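Local atomic coordinates of xyloglucan-specific endo-beta-1,4-glucanase BoGH9A (Bacteroides ovatus, PDB entry 6DHT), a protein that cleaves the beta-1,4-linked glucan backbone of xyloglucan internally, releasing xyloglucan oligosaccharides. Residues S492-H497 against I506-P511. Numbering follows the deposited sequence.
Sequences SPKHPH and IEDPIP. With MG (magnesium ion), chain X.
The pyrrolidine ring of Pro509 turns its outer edge to the backbone of Pro493 and Lys494 and to the ring of Pro496. Pro493 O lies nearly in line with that edge, 3.5 Å from Pro509 CG, whereas Lys494 O lies to one side of the ring plane, off its CG-CD edge, 3.8 Å from Pro509 CD. From that same side Pro496 approaches the CB edge obliquely, the rings crossing at about a right angle, so that Pro509 CB is 3.7 Å from both CG and CD of Pro496.

Beside this ring contact the two loops, joined through helix 499-503, are bridged by water. One molecule donates to Lys494 O at 2.8 Å and to Glu507 O at 2.7 Å. Another links Lys494 NZ to Asp508 OD1, 5.0 Å apart. The lysine folds at its first two torsions (chi1 -65°, chi2 -68°) and then runs on extended before turning its ammonium to this water.

Ile506 O binds the magnesium ion at 2.1 Å, alongside Ser501, Asp504 and three waters. One of these waters donates to Glu507 O, which also takes the bridging water, and another to Asp508 O, so these carbonyls form part of the second shell; Asp508 O is also met by Trp132.

In 492-497, the backbone N atoms of Lys494 and His495 donate to Asp539, a predicted active-site residue, while ND1 of His497, itself another, is hydrogen-bonded to Glu548, the predicted proton donor. A contact between two proline rings, flanked by water bridges, thus joins a hydrated magnesium site to a loop that carries one predicted catalytic residue and is hydrogen-bonded to two more.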
# COMPACT_ATOMS: atom_id res chain seq x y z
N SER A 492 3.53 -3.52 -18.80
CA SER A 492 3.20 -3.81 -17.41
C SER A 492 3.20 -5.33 -17.16
O SER A 492 3.21 -6.11 -18.12
CB SER A 492 1.85 -3.20 -17.05
OG SER A 492 0.84 -3.65 -17.95
N PRO A 493 3.21 -5.78 -15.91
CA PRO A 493 3.28 -7.23 -15.67
C PRO A 493 2.05 -7.98 -16.18
O PRO A 493 0.92 -7.64 -15.86
CB PRO A 493 3.41 -7.35 -14.16
CG PRO A 493 3.83 -5.96 -13.70
CD PRO A 493 3.18 -5.03 -14.64
N LYS A 494 2.28 -9.02 -16.99
CA LYS A 494 1.20 -9.84 -17.51
C LYS A 494 1.12 -11.21 -16.81
O LYS A 494 0.15 -11.97 -17.02
CB LYS A 494 1.46 -10.05 -19.01
CG LYS A 494 1.39 -8.79 -19.85
CD LYS A 494 -0.03 -8.23 -19.91
CE LYS A 494 -0.07 -6.85 -20.56
NZ LYS A 494 0.18 -6.88 -22.02
N HIS A 495 2.08 -11.49 -15.93
CA HIS A 495 2.20 -12.81 -15.30
C HIS A 495 2.45 -12.75 -13.80
O HIS A 495 3.35 -13.39 -13.28
CB HIS A 495 3.34 -13.59 -15.99
CG HIS A 495 3.09 -13.79 -17.45
ND1 HIS A 495 2.14 -14.68 -17.92
CD2 HIS A 495 3.57 -13.14 -18.53
CE1 HIS A 495 2.10 -14.60 -19.24
NE2 HIS A 495 2.97 -13.69 -19.64
N PRO A 496 1.66 -11.95 -13.07
CA PRO A 496 1.94 -11.83 -11.64
C PRO A 496 1.82 -13.13 -10.87
O PRO A 496 1.05 -14.02 -11.23
CB PRO A 496 0.86 -10.83 -11.16
CG PRO A 496 -0.24 -11.00 -12.16
CD PRO A 496 0.45 -11.22 -13.47
N HIS A 497 2.58 -13.22 -9.79
CA HIS A 497 2.48 -14.30 -8.84
C HIS A 497 1.26 -14.03 -8.00
O HIS A 497 1.34 -13.40 -6.93
CB HIS A 497 3.76 -14.36 -8.01
CG HIS A 497 3.76 -15.41 -6.93
ND1 HIS A 497 3.23 -15.19 -5.68
CD2 HIS A 497 4.23 -16.68 -6.92
CE1 HIS A 497 3.34 -16.29 -4.96
NE2 HIS A 497 3.96 -17.21 -5.69
N ILE A 506 -8.50 -16.26 -17.82
CA ILE A 506 -8.40 -14.96 -18.47
C ILE A 506 -6.93 -14.61 -18.64
O ILE A 506 -6.16 -14.67 -17.68
CB ILE A 506 -9.13 -13.89 -17.64
CG1 ILE A 506 -10.60 -14.28 -17.51
CG2 ILE A 506 -8.99 -12.52 -18.29
CD1 ILE A 506 -11.29 -13.67 -16.36
N GLU A 507 -6.53 -14.30 -19.86
CA GLU A 507 -5.13 -14.03 -20.16
C GLU A 507 -4.64 -12.80 -19.39
O GLU A 507 -3.63 -12.85 -18.69
CB GLU A 507 -4.93 -13.84 -21.67
CG GLU A 507 -3.51 -13.45 -22.07
CD GLU A 507 -3.30 -13.37 -23.57
OE1 GLU A 507 -4.14 -13.89 -24.33
OE2 GLU A 507 -2.29 -12.77 -23.99
N ASP A 508 -5.34 -11.68 -19.51
CA ASP A 508 -4.88 -10.48 -18.84
C ASP A 508 -5.03 -10.65 -17.33
O ASP A 508 -6.03 -11.18 -16.84
CB ASP A 508 -5.67 -9.27 -19.31
CG ASP A 508 -5.28 -8.83 -20.69
OD1 ASP A 508 -4.17 -9.19 -21.16
OD2 ASP A 508 -6.10 -8.12 -21.30
N PRO A 509 -4.02 -10.19 -16.57
CA PRO A 509 -4.15 -10.26 -15.11
C PRO A 509 -5.22 -9.31 -14.56
O PRO A 509 -5.61 -8.34 -15.22
CB PRO A 509 -2.78 -9.80 -14.63
CG PRO A 509 -2.30 -8.88 -15.69
CD PRO A 509 -2.77 -9.52 -16.98
N ILE A 510 -5.68 -9.59 -13.34
CA ILE A 510 -6.60 -8.67 -12.67
C ILE A 510 -5.83 -7.35 -12.54
O ILE A 510 -4.66 -7.32 -12.13
CB ILE A 510 -7.04 -9.22 -11.31
CG1 ILE A 510 -7.78 -10.56 -11.53
CG2 ILE A 510 -7.97 -8.20 -10.60
CD1 ILE A 510 -8.17 -11.30 -10.26
N PRO A 511 -6.48 -6.23 -12.90
CA PRO A 511 -5.76 -4.95 -12.94
C PRO A 511 -5.63 -4.27 -11.56
O PRO A 511 -6.37 -4.56 -10.63
CB PRO A 511 -6.64 -4.08 -13.85
CG PRO A 511 -8.01 -4.60 -13.62
CD PRO A 511 -7.84 -6.11 -13.46
MG MG X . -5.49 -15.12 -15.72
O HOH W 1 -1.05 -13.00 -19.28
O HOH W 2 -2.01 -8.36 -22.74
O HOH W 3 -3.72 -14.34 -16.19
O HOH W 4 -6.16 -13.21 -15.00
O HOH W 5 -5.18 -17.07 -16.34